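Local coordinates for putative lipoprotein (PDB 4FVS) that is of unknown function but, as a putative exported lipoprotein related to the LolA/LolB lipoprotein carriers, may bind a lipid or other apolar ligand, at residues K137-D143 with Y166-S172; N101-P106 with V118-S124; L83-G87 with Q206-V210. All blocks are in the same frame, centred on the assembly; numbering follows the deposited sequence.

In the fold
The three contacts mark different places on a curved antiparallel beta structure, consistent with membership of the LolA/LolB clan. Contact 1 lies within the beta hairpin 132-154/157-171. Contact 2, about 14 Å away centre to centre, adjoins it through a probable hydrogen bond from Ile141 N to Ala123 O (2.7 Å). Contact 3 lies about 15 Å from contact 1, centre to centre, and touches its apolar side chains: Ile168 CD1 is 3.8 Å from Leu83 CD2. Contacts 2 and 3 do not touch: centres are about 19 Å apart, nearest atoms about 7 Å. Along the chain, contacts 1 and 2 both fall inside the loop that contact 3 closes. No ligand site is established, so none is assigned to binding.

Contact 1 (K137-D143 with Y166-S172); sequences KDMAIKD and YNIATRS
Asp138, Ala140 and Lys142 face Arg171, Ala169 and Asn167 in three antiparallel hydrogen-bonded pairs, each closed by two backbone bonds. The straightest runs from Ala140 N to Ala169 O (2.9 Å, 173° at the hydrogen). Between them, Met139 with Thr170 and Ile141 with Ile168 form non-hydrogen-bonded pairs, where CA-H...O contacts such as Ile168 CA to Ala140 O (3.2 Å) supplement the ladder. The strand axes approach to 4.6 Å.

Asp138, Arg171 and Asn167 share one face. Asp138 and Arg171 run side by side, and OD2 of Asp138 meets NH1 of Arg171 at the guanidinium edge in a long salt bridge of 3.4 Å; the other carboxylate oxygen, OD1, is paired with Lys126. Asp143, at the end of the pairing, accepts from Asn167: ND2 reaches OD2 over 3.0 Å, on its anti side and well out of the carboxylate plane, while OD2 lies close to the amide plane; the two planes are 76° apart.

Met139, Ile141, Ile168 and Thr170 lie on the other face. The selenomethionine Met139 bends at its last torsion (chi3 72°), which swings CE against Ile168 CD1 (3.6 Å) and beside Thr170 OG1. Ile141 divides its branches: CG1 lies alongside Ile168 CD1, while CG2 approaches Tyr166 CD1 obliquely at 3.7 Å.

Strand 123-129 extends the sheet beyond 137-143 through Ile127, Val125 and Ala123, and strand 179-188 does so beyond 166-172 through Gly183 and Gly181; Leu83 and Tyr85 pack against Ile168.

Contact 2 (N101-P106 with V118-S124); sequences NFINYP and VYFDEAS
Asn104 and Asp121 grip each other because of how their first torsions are set. In Asn104, CG stands between the backbone N and the carbonyl carbon (chi1 72°), which carries the amide across to 118-124; Asp121 already points at 101-106, and with CG anti to the carbonyl carbon (chi1 -68°) its OD2 is set within reach of Asn104 N. The result is reciprocal. Asn104 N donates to Asp121 OD2 over 3.0 Å, on the anti side and somewhat out of the carboxylate plane, and Asp121 N donates to Asn104 OD1 at 2.8 Å. Asn104 ND2 adds a nearly straight bond to Tyr119 O (3.1 Å), which lies in the amide plane and, with the bond to OD1, fixes the rotation of the amide; Glu74 is a further acceptor for ND2. An alanine at this position removes the amide oxygen and nitrogen and would probably leave Asp121 N and Tyr119 O without their mates, freeing the 118-124 backbone to shift.

Apolar contacts flank the polar centre. Pro106 CG sits over one face of the Phe120 ring, 4.0 Å from its centroid and 27° off the normal, a CH-pi contact. Pro106 CB meets Val118 CG2 at 3.7 Å. On the other flank Ile103 CG2 rests 4.0 Å from Ala123 CB.

Side chains thus bridge two segments that run nearly antiparallel without a backbone ladder between them. Strand 102-104 pairs instead with 74-78, and 123-129 with 132-154, while Arg144 of the latter strand donates to both Asn104 O and Asp121 O.

Contact 3 (L83-G87 with Q206-V210); sequences LSYPG and QSYTV
Buried Ser207 and Thr209 turn carbon, not hydroxyl, to most of their neighbours in 83-87. Ser207 CB sits over the proline ring, 3.9 Å from Pro86 CG and about as near to CD and CB. Thr209 presents its methyl: with CG2 anti to its own carbonyl carbon and OG1 between the backbone N and carbonyl carbon (chi1 84°), CG2 comes to 3.3 Å from Ser84 O and 4.1 Å from Pro86 CD. The same methyl is 4.1 Å from Tyr85 CB, while the ring of Tyr85 leads away toward Ile168 and Met139 and passes Ser207 OG obliquely, CD1 to OG measuring 4.1 Å.

The backbone on both sides is irregular. Ser84 centres an inverse gamma turn, closed by a weak bond from Tyr85 N to Leu83 O (2.9 Å), and Tyr85 is the N-cap residue of the short helix 86-89. In the opposing strand 205-214, Gln206 and Ser207 form a classic beta bulge against Gln198.

The hydroxyls find their partners in neighbouring strands and loops: Ser207 OG with Gln198, Thr209 OG1 with Thr196 and Arg18, Ser84 OG with Glu81 and Tyr53. With 184 Å² buried and no hydrogen bond or salt bridge between the segments, the turn is held to the strand by shape and van der Waals contact, consistent with a segment filling the inside of a curved sheet; the directional bonding belongs to each segment's own surroundings.

Contact 1 (K137-D143 with Y166-S172)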
loop_
_atom_site.group_PDB
_atom_site.type_symbol
_atom_site.label_atom_id
_atom_site.label_comp_id
_atom_site.label_asym_id
_atom_site.label_seq_id
_atom_site.Cartn_x
_atom_site.Cartn_y
_atom_site.Cartn_z
ATOM N N LYS A 137 -9.967 8.397 12.908
ATOM C CA LYS A 137 -10.031 6.945 13.019
ATOM C C LYS A 137 -8.654 6.400 13.223
ATOM O O LYS A 137 -7.707 6.841 12.567
ATOM C CB LYS A 137 -10.641 6.281 11.755
ATOM C CG LYS A 137 -12.149 6.253 11.630
ATOM C CD LYS A 137 -12.538 5.516 10.339
ATOM C CE LYS A 137 -14.019 5.557 10.031
ATOM N NZ LYS A 137 -14.314 4.978 8.691
ATOM N N ASP A 138 -8.542 5.407 14.098
ATOM C CA ASP A 138 -7.319 4.642 14.315
ATOM C C ASP A 138 -7.331 3.433 13.429
ATOM O O ASP A 138 -8.368 2.776 13.334
ATOM C CB ASP A 138 -7.201 4.187 15.778
ATOM C CG ASP A 138 -6.666 5.193 16.744
ATOM O OD1 ASP A 138 -5.540 5.696 16.510
ATOM O OD2 ASP A 138 -7.299 5.375 17.804
HETATM N N MSE A 139 -6.201 3.108 12.802
HETATM C CA MSE A 139 -6.115 1.889 12.012
HETATM C C MSE A 139 -4.829 1.201 12.339
HETATM O O MSE A 139 -3.758 1.791 12.172
HETATM C CB MSE A 139 -6.245 2.161 10.517
HETATM C CG MSE A 139 -7.470 3.005 10.195
HETATM SE SE MSE A 139 -7.870 3.061 8.362
HETATM C CE MSE A 139 -8.502 1.287 8.137
ATOM N N ALA A 140 -4.934 -0.015 12.892
ATOM C CA ALA A 140 -3.786 -0.810 13.289
ATOM C C ALA A 140 -3.533 -1.943 12.298
ATOM O O ALA A 140 -4.393 -2.792 12.092
ATOM C CB ALA A 140 -3.995 -1.362 14.685
ATOM N N ILE A 141 -2.375 -1.905 11.634
ATOM C CA ILE A 141 -1.912 -2.932 10.701
ATOM C C ILE A 141 -0.872 -3.733 11.476
ATOM O O ILE A 141 0.204 -3.221 11.776
ATOM C CB ILE A 141 -1.390 -2.340 9.355
ATOM C CG1 ILE A 141 -2.446 -1.421 8.694
ATOM C CG2 ILE A 141 -0.943 -3.450 8.386
ATOM C CD1 ILE A 141 -1.797 -0.191 7.985
ATOM N N LYS A 142 -1.220 -4.964 11.849
ATOM C CA LYS A 142 -0.375 -5.787 12.708
ATOM C C LYS A 142 -0.353 -7.242 12.233
ATOM O O LYS A 142 -1.018 -7.580 11.263
ATOM C CB LYS A 142 -0.904 -5.696 14.173
ATOM C CG LYS A 142 -2.399 -6.010 14.309
ATOM C CD LYS A 142 -2.986 -5.519 15.603
ATOM C CE LYS A 142 -4.494 -5.678 15.583
ATOM N NZ LYS A 142 -5.146 -5.007 16.735
ATOM N N ASP A 143 0.419 -8.101 12.933
ATOM C CA ASP A 143 0.560 -9.536 12.678
ATOM C C ASP A 143 0.860 -9.804 11.199
ATOM O O ASP A 143 0.266 -10.697 10.592
ATOM C CB ASP A 143 -0.704 -10.267 13.137
ATOM C CG ASP A 143 -1.169 -9.938 14.551
ATOM O OD1 ASP A 143 -0.354 -10.079 15.499
ATOM O OD2 ASP A 143 -2.363 -9.605 14.719
ATOM N N TYR A 166 -1.630 -9.366 6.438
ATOM C CA TYR A 166 -1.638 -8.444 7.589
ATOM C C TYR A 166 -3.025 -8.485 8.222
ATOM O O TYR A 166 -3.990 -8.777 7.525
ATOM C CB TYR A 166 -1.251 -7.000 7.182
ATOM C CG TYR A 166 -2.276 -6.338 6.269
ATOM C CD1 TYR A 166 -3.420 -5.722 6.795
ATOM C CD2 TYR A 166 -2.142 -6.384 4.881
ATOM C CE1 TYR A 166 -4.429 -5.226 5.962
ATOM C CE2 TYR A 166 -3.135 -5.864 4.036
ATOM C CZ TYR A 166 -4.282 -5.297 4.583
ATOM O OH TYR A 166 -5.284 -4.819 3.772
ATOM N N ASN A 167 -3.128 -8.200 9.518
ATOM C CA ASN A 167 -4.401 -8.042 10.220
ATOM C C ASN A 167 -4.659 -6.558 10.380
ATOM O O ASN A 167 -3.707 -5.776 10.527
ATOM C CB ASN A 167 -4.426 -8.752 11.569
ATOM C CG ASN A 167 -4.507 -10.252 11.528
ATOM O OD1 ASN A 167 -5.025 -10.875 10.617
ATOM N ND2 ASN A 167 -4.075 -10.856 12.590
ATOM N N ILE A 168 -5.921 -6.153 10.318
ATOM C CA ILE A 168 -6.297 -4.745 10.485
ATOM C C ILE A 168 -7.392 -4.654 11.556
ATOM O O ILE A 168 -8.186 -5.580 11.744
ATOM C CB ILE A 168 -6.710 -4.037 9.139
ATOM C CG1 ILE A 168 -6.936 -2.518 9.327
ATOM C CG2 ILE A 168 -7.899 -4.698 8.435
ATOM C CD1 ILE A 168 -6.506 -1.716 8.196
ATOM N N ALA A 169 -7.374 -3.545 12.285
ATOM C CA ALA A 169 -8.349 -3.188 13.308
ATOM C C ALA A 169 -8.591 -1.702 13.199
ATOM O O ALA A 169 -7.620 -0.956 13.166
ATOM C CB ALA A 169 -7.856 -3.589 14.687
ATOM N N THR A 170 -9.866 -1.270 13.041
ATOM C CA THR A 170 -10.257 0.131 12.842
ATOM C C THR A 170 -11.202 0.583 13.976
ATOM O O THR A 170 -12.313 0.056 14.124
ATOM C CB THR A 170 -10.890 0.315 11.451
ATOM O OG1 THR A 170 -10.055 -0.291 10.464
ATOM C CG2 THR A 170 -11.133 1.771 11.093
ATOM N N ARG A 171 -10.720 1.576 14.766
ATOM C CA ARG A 171 -11.373 2.238 15.900
ATOM C C ARG A 171 -11.790 3.648 15.539
ATOM O O ARG A 171 -11.092 4.317 14.782
ATOM C CB ARG A 171 -10.452 2.296 17.114
ATOM C CG ARG A 171 -10.118 0.945 17.680
ATOM C CD ARG A 171 -9.101 1.046 18.781
ATOM N NE ARG A 171 -9.740 1.362 20.051
ATOM C CZ ARG A 171 -9.695 2.554 20.635
ATOM N NH1 ARG A 171 -9.032 3.559 20.064
ATOM N NH2 ARG A 171 -10.305 2.752 21.795
ATOM N N SER A 172 -12.922 4.106 16.090
ATOM C CA SER A 172 -13.464 5.428 15.812
ATOM C C SER A 172 -14.232 5.964 17.016
ATOM O O SER A 172 -14.941 5.182 17.666
ATOM C CB SER A 172 -14.373 5.388 14.593
ATOM O OG SER A 172 -14.874 6.683 14.308
#

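Contact 2 (N101-P106 with V118-S124)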
loop_
_atom_site.group_PDB
_atom_site.type_symbol
_atom_site.label_atom_id
_atom_site.label_comp_id
_atom_site.label_asym_id
_atom_site.label_seq_id
_atom_site.Cartn_x
_atom_site.Cartn_y
_atom_site.Cartn_z
ATOM N N ASN A 101 4.059 6.757 8.937
ATOM C CA ASN A 101 4.629 5.576 9.590
ATOM C C ASN A 101 5.249 4.730 8.492
ATOM O O ASN A 101 4.537 4.277 7.603
ATOM C CB ASN A 101 3.595 4.796 10.454
ATOM C CG ASN A 101 4.174 3.842 11.504
ATOM O OD1 ASN A 101 5.269 3.301 11.370
ATOM N ND2 ASN A 101 3.440 3.593 12.581
ATOM N N PHE A 102 6.586 4.632 8.472
ATOM C CA PHE A 102 7.302 3.847 7.461
ATOM C C PHE A 102 7.478 2.432 7.950
ATOM O O PHE A 102 7.960 2.215 9.060
ATOM C CB PHE A 102 8.647 4.482 7.125
ATOM C CG PHE A 102 8.545 5.752 6.294
ATOM C CD1 PHE A 102 8.363 5.693 4.918
ATOM C CD2 PHE A 102 8.679 7.002 6.881
ATOM C CE1 PHE A 102 8.307 6.861 4.154
ATOM C CE2 PHE A 102 8.627 8.166 6.111
ATOM C CZ PHE A 102 8.445 8.089 4.758
ATOM N N ILE A 103 7.054 1.468 7.144
ATOM C CA ILE A 103 7.171 0.045 7.465
ATOM C C ILE A 103 8.038 -0.668 6.421
ATOM O O ILE A 103 8.031 -0.295 5.247
ATOM C CB ILE A 103 5.789 -0.624 7.597
ATOM C CG1 ILE A 103 4.925 -0.413 6.314
ATOM C CG2 ILE A 103 5.089 -0.121 8.875
ATOM C CD1 ILE A 103 3.622 -1.276 6.183
ATOM N N ASN A 104 8.783 -1.693 6.854
ATOM C CA ASN A 104 9.642 -2.467 5.962
ATOM C C ASN A 104 8.837 -3.442 5.116
ATOM O O ASN A 104 7.740 -3.868 5.514
ATOM C CB ASN A 104 10.700 -3.244 6.737
ATOM C CG ASN A 104 10.181 -4.424 7.531
ATOM O OD1 ASN A 104 9.120 -4.389 8.132
ATOM N ND2 ASN A 104 10.930 -5.500 7.568
ATOM N N TYR A 105 9.421 -3.810 3.954
ATOM C CA TYR A 105 8.923 -4.806 3.040
ATOM C C TYR A 105 10.069 -5.776 2.810
ATOM O O TYR A 105 11.050 -5.443 2.143
ATOM C CB TYR A 105 8.355 -4.181 1.745
ATOM C CG TYR A 105 6.971 -3.601 1.941
ATOM C CD1 TYR A 105 6.792 -2.341 2.511
ATOM C CD2 TYR A 105 5.837 -4.324 1.593
ATOM C CE1 TYR A 105 5.520 -1.815 2.731
ATOM C CE2 TYR A 105 4.555 -3.811 1.813
ATOM C CZ TYR A 105 4.402 -2.555 2.384
ATOM O OH TYR A 105 3.149 -2.025 2.577
ATOM N N PRO A 106 10.018 -6.954 3.453
ATOM C CA PRO A 106 11.110 -7.926 3.296
ATOM C C PRO A 106 11.246 -8.429 1.853
ATOM O O PRO A 106 10.278 -8.450 1.109
ATOM C CB PRO A 106 10.707 -9.067 4.244
ATOM C CG PRO A 106 9.731 -8.459 5.197
ATOM C CD PRO A 106 8.968 -7.479 4.346
ATOM N N VAL A 118 11.151 -14.014 9.809
ATOM C CA VAL A 118 11.167 -12.762 9.096
ATOM C C VAL A 118 10.385 -11.740 9.931
ATOM O O VAL A 118 9.219 -11.965 10.320
ATOM C CB VAL A 118 10.692 -12.908 7.626
ATOM C CG1 VAL A 118 9.349 -13.616 7.503
ATOM C CG2 VAL A 118 10.696 -11.580 6.903
ATOM N N TYR A 119 11.104 -10.635 10.255
ATOM C CA TYR A 119 10.595 -9.506 11.044
ATOM C C TYR A 119 9.824 -8.512 10.175
ATOM O O TYR A 119 10.297 -8.118 9.107
ATOM C CB TYR A 119 11.731 -8.763 11.792
ATOM C CG TYR A 119 11.230 -7.620 12.657
ATOM C CD1 TYR A 119 10.775 -7.844 13.961
ATOM C CD2 TYR A 119 11.171 -6.315 12.161
ATOM C CE1 TYR A 119 10.257 -6.800 14.737
ATOM C CE2 TYR A 119 10.660 -5.266 12.933
ATOM C CZ TYR A 119 10.209 -5.514 14.218
ATOM O OH TYR A 119 9.714 -4.471 14.956
ATOM N N PHE A 120 8.667 -8.076 10.675
ATOM C CA PHE A 120 7.818 -7.080 10.019
ATOM C C PHE A 120 7.492 -5.957 10.959
ATOM O O PHE A 120 7.066 -6.215 12.074
ATOM C CB PHE A 120 6.496 -7.693 9.532
ATOM C CG PHE A 120 6.543 -8.637 8.369
ATOM C CD1 PHE A 120 6.717 -9.996 8.568
ATOM C CD2 PHE A 120 6.317 -8.182 7.075
ATOM C CE1 PHE A 120 6.711 -10.885 7.490
ATOM C CE2 PHE A 120 6.302 -9.072 5.996
ATOM C CZ PHE A 120 6.522 -10.418 6.213
ATOM N N ASP A 121 7.635 -4.714 10.506
ATOM C CA ASP A 121 7.237 -3.565 11.297
ATOM C C ASP A 121 5.729 -3.508 11.400
ATOM O O ASP A 121 5.064 -3.901 10.455
ATOM C CB ASP A 121 7.740 -2.274 10.630
ATOM C CG ASP A 121 9.226 -2.049 10.622
ATOM O OD1 ASP A 121 9.882 -2.350 11.645
ATOM O OD2 ASP A 121 9.717 -1.454 9.656
ATOM N N GLU A 122 5.182 -3.002 12.490
ATOM C CA GLU A 122 3.741 -2.788 12.583
ATOM C C GLU A 122 3.413 -1.345 12.260
ATOM O O GLU A 122 4.251 -0.446 12.425
ATOM C CB GLU A 122 3.194 -3.133 13.963
ATOM C CG GLU A 122 3.109 -4.621 14.199
ATOM C CD GLU A 122 2.485 -5.024 15.518
ATOM O OE1 GLU A 122 2.324 -4.156 16.412
ATOM O OE2 GLU A 122 2.156 -6.226 15.645
ATOM N N ALA A 123 2.163 -1.105 11.926
ATOM C CA ALA A 123 1.676 0.232 11.659
ATOM C C ALA A 123 0.435 0.512 12.485
ATOM O O ALA A 123 -0.425 -0.348 12.644
ATOM C CB ALA A 123 1.367 0.375 10.174
ATOM N N SER A 124 0.360 1.690 13.049
ATOM C CA SER A 124 -0.833 2.165 13.734
ATOM C C SER A 124 -0.900 3.632 13.433
ATOM O O SER A 124 -0.228 4.469 14.060
ATOM C CB SER A 124 -0.866 1.837 15.223
ATOM O OG SER A 124 -2.080 2.284 15.818
#

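Contact 3 (L83-G87 with Q206-V210)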
loop_
_atom_site.group_PDB
_atom_site.type_symbol
_atom_site.label_atom_id
_atom_site.label_comp_id
_atom_site.label_asym_id
_atom_site.label_seq_id
_atom_site.Cartn_x
_atom_site.Cartn_y
_atom_site.Cartn_z
ATOM N N LEU A 83 -3.314 1.124 2.781
ATOM C CA LEU A 83 -4.719 1.549 2.832
ATOM C C LEU A 83 -5.220 2.096 1.487
ATOM O O LEU A 83 -6.279 2.721 1.440
ATOM C CB LEU A 83 -4.945 2.587 3.936
ATOM C CG LEU A 83 -4.421 2.242 5.354
ATOM C CD1 LEU A 83 -4.593 3.392 6.253
ATOM C CD2 LEU A 83 -5.127 1.043 5.941
ATOM N N SER A 84 -4.481 1.812 0.390
ATOM C CA SER A 84 -4.815 2.129 -1.011
ATOM C C SER A 84 -5.932 1.217 -1.518
ATOM O O SER A 84 -5.707 0.438 -2.466
ATOM C CB SER A 84 -3.589 1.943 -1.910
ATOM O OG SER A 84 -2.465 2.703 -1.511
ATOM N N TYR A 85 -7.102 1.221 -0.843
ATOM C CA TYR A 85 -8.156 0.308 -1.275
ATOM C C TYR A 85 -9.501 0.937 -1.044
ATOM O O TYR A 85 -9.607 1.785 -0.157
ATOM C CB TYR A 85 -8.051 -1.072 -0.600
ATOM C CG TYR A 85 -8.083 -1.080 0.916
ATOM C CD1 TYR A 85 -9.298 -1.111 1.606
ATOM C CD2 TYR A 85 -6.910 -1.207 1.656
ATOM C CE1 TYR A 85 -9.341 -1.183 2.991
ATOM C CE2 TYR A 85 -6.943 -1.316 3.047
ATOM C CZ TYR A 85 -8.162 -1.307 3.708
ATOM O OH TYR A 85 -8.228 -1.427 5.071
ATOM N N PRO A 86 -10.525 0.492 -1.830
ATOM C CA PRO A 86 -11.871 1.091 -1.749
ATOM C C PRO A 86 -12.444 1.311 -0.332
ATOM O O PRO A 86 -12.972 2.379 -0.103
ATOM C CB PRO A 86 -12.721 0.078 -2.510
ATOM C CG PRO A 86 -11.812 -0.459 -3.536
ATOM C CD PRO A 86 -10.459 -0.507 -2.928
ATOM N N GLY A 87 -12.343 0.351 0.588
ATOM C CA GLY A 87 -12.840 0.510 1.963
ATOM C C GLY A 87 -12.406 1.773 2.707
ATOM O O GLY A 87 -13.202 2.377 3.448
ATOM N N GLN A 206 -13.900 -8.257 0.490
ATOM C CA GLN A 206 -14.639 -6.996 0.477
ATOM C C GLN A 206 -14.259 -6.148 -0.734
ATOM O O GLN A 206 -15.109 -5.449 -1.301
ATOM C CB GLN A 206 -14.390 -6.197 1.776
ATOM C CG GLN A 206 -14.896 -6.883 3.064
ATOM C CD GLN A 206 -16.370 -7.154 3.053
ATOM O OE1 GLN A 206 -16.809 -8.295 2.878
ATOM N NE2 GLN A 206 -17.155 -6.099 3.203
ATOM N N SER A 207 -12.975 -6.196 -1.109
ATOM C CA SER A 207 -12.403 -5.422 -2.198
ATOM C C SER A 207 -11.054 -5.982 -2.617
ATOM O O SER A 207 -10.511 -6.857 -1.951
ATOM C CB SER A 207 -12.251 -3.955 -1.791
ATOM O OG SER A 207 -11.609 -3.801 -0.536
ATOM N N TYR A 208 -10.519 -5.474 -3.729
ATOM C CA TYR A 208 -9.216 -5.839 -4.268
ATOM C C TYR A 208 -8.722 -4.711 -5.176
ATOM O O TYR A 208 -9.511 -3.841 -5.574
ATOM C CB TYR A 208 -9.245 -7.191 -4.991
ATOM C CG TYR A 208 -10.035 -7.216 -6.281
ATOM C CD1 TYR A 208 -11.408 -7.455 -6.279
ATOM C CD2 TYR A 208 -9.398 -7.074 -7.516
ATOM C CE1 TYR A 208 -12.138 -7.485 -7.469
ATOM C CE2 TYR A 208 -10.120 -7.086 -8.708
ATOM C CZ TYR A 208 -11.488 -7.294 -8.678
ATOM O OH TYR A 208 -12.197 -7.322 -9.850
ATOM N N THR A 209 -7.401 -4.667 -5.418
ATOM C CA THR A 209 -6.805 -3.671 -6.317
ATOM C C THR A 209 -5.846 -4.404 -7.262
ATOM O O THR A 209 -5.276 -5.442 -6.897
ATOM C CB THR A 209 -6.119 -2.491 -5.584
ATOM O OG1 THR A 209 -4.793 -2.841 -5.217
ATOM C CG2 THR A 209 -6.916 -1.945 -4.407
ATOM N N VAL A 210 -5.703 -3.882 -8.486
ATOM C CA VAL A 210 -4.807 -4.441 -9.486
ATOM C C VAL A 210 -4.067 -3.321 -10.170
ATOM O O VAL A 210 -4.644 -2.246 -10.375
ATOM C CB VAL A 210 -5.480 -5.370 -10.552
ATOM C CG1 VAL A 210 -5.827 -6.726 -9.991
ATOM C CG2 VAL A 210 -6.709 -4.741 -11.153
#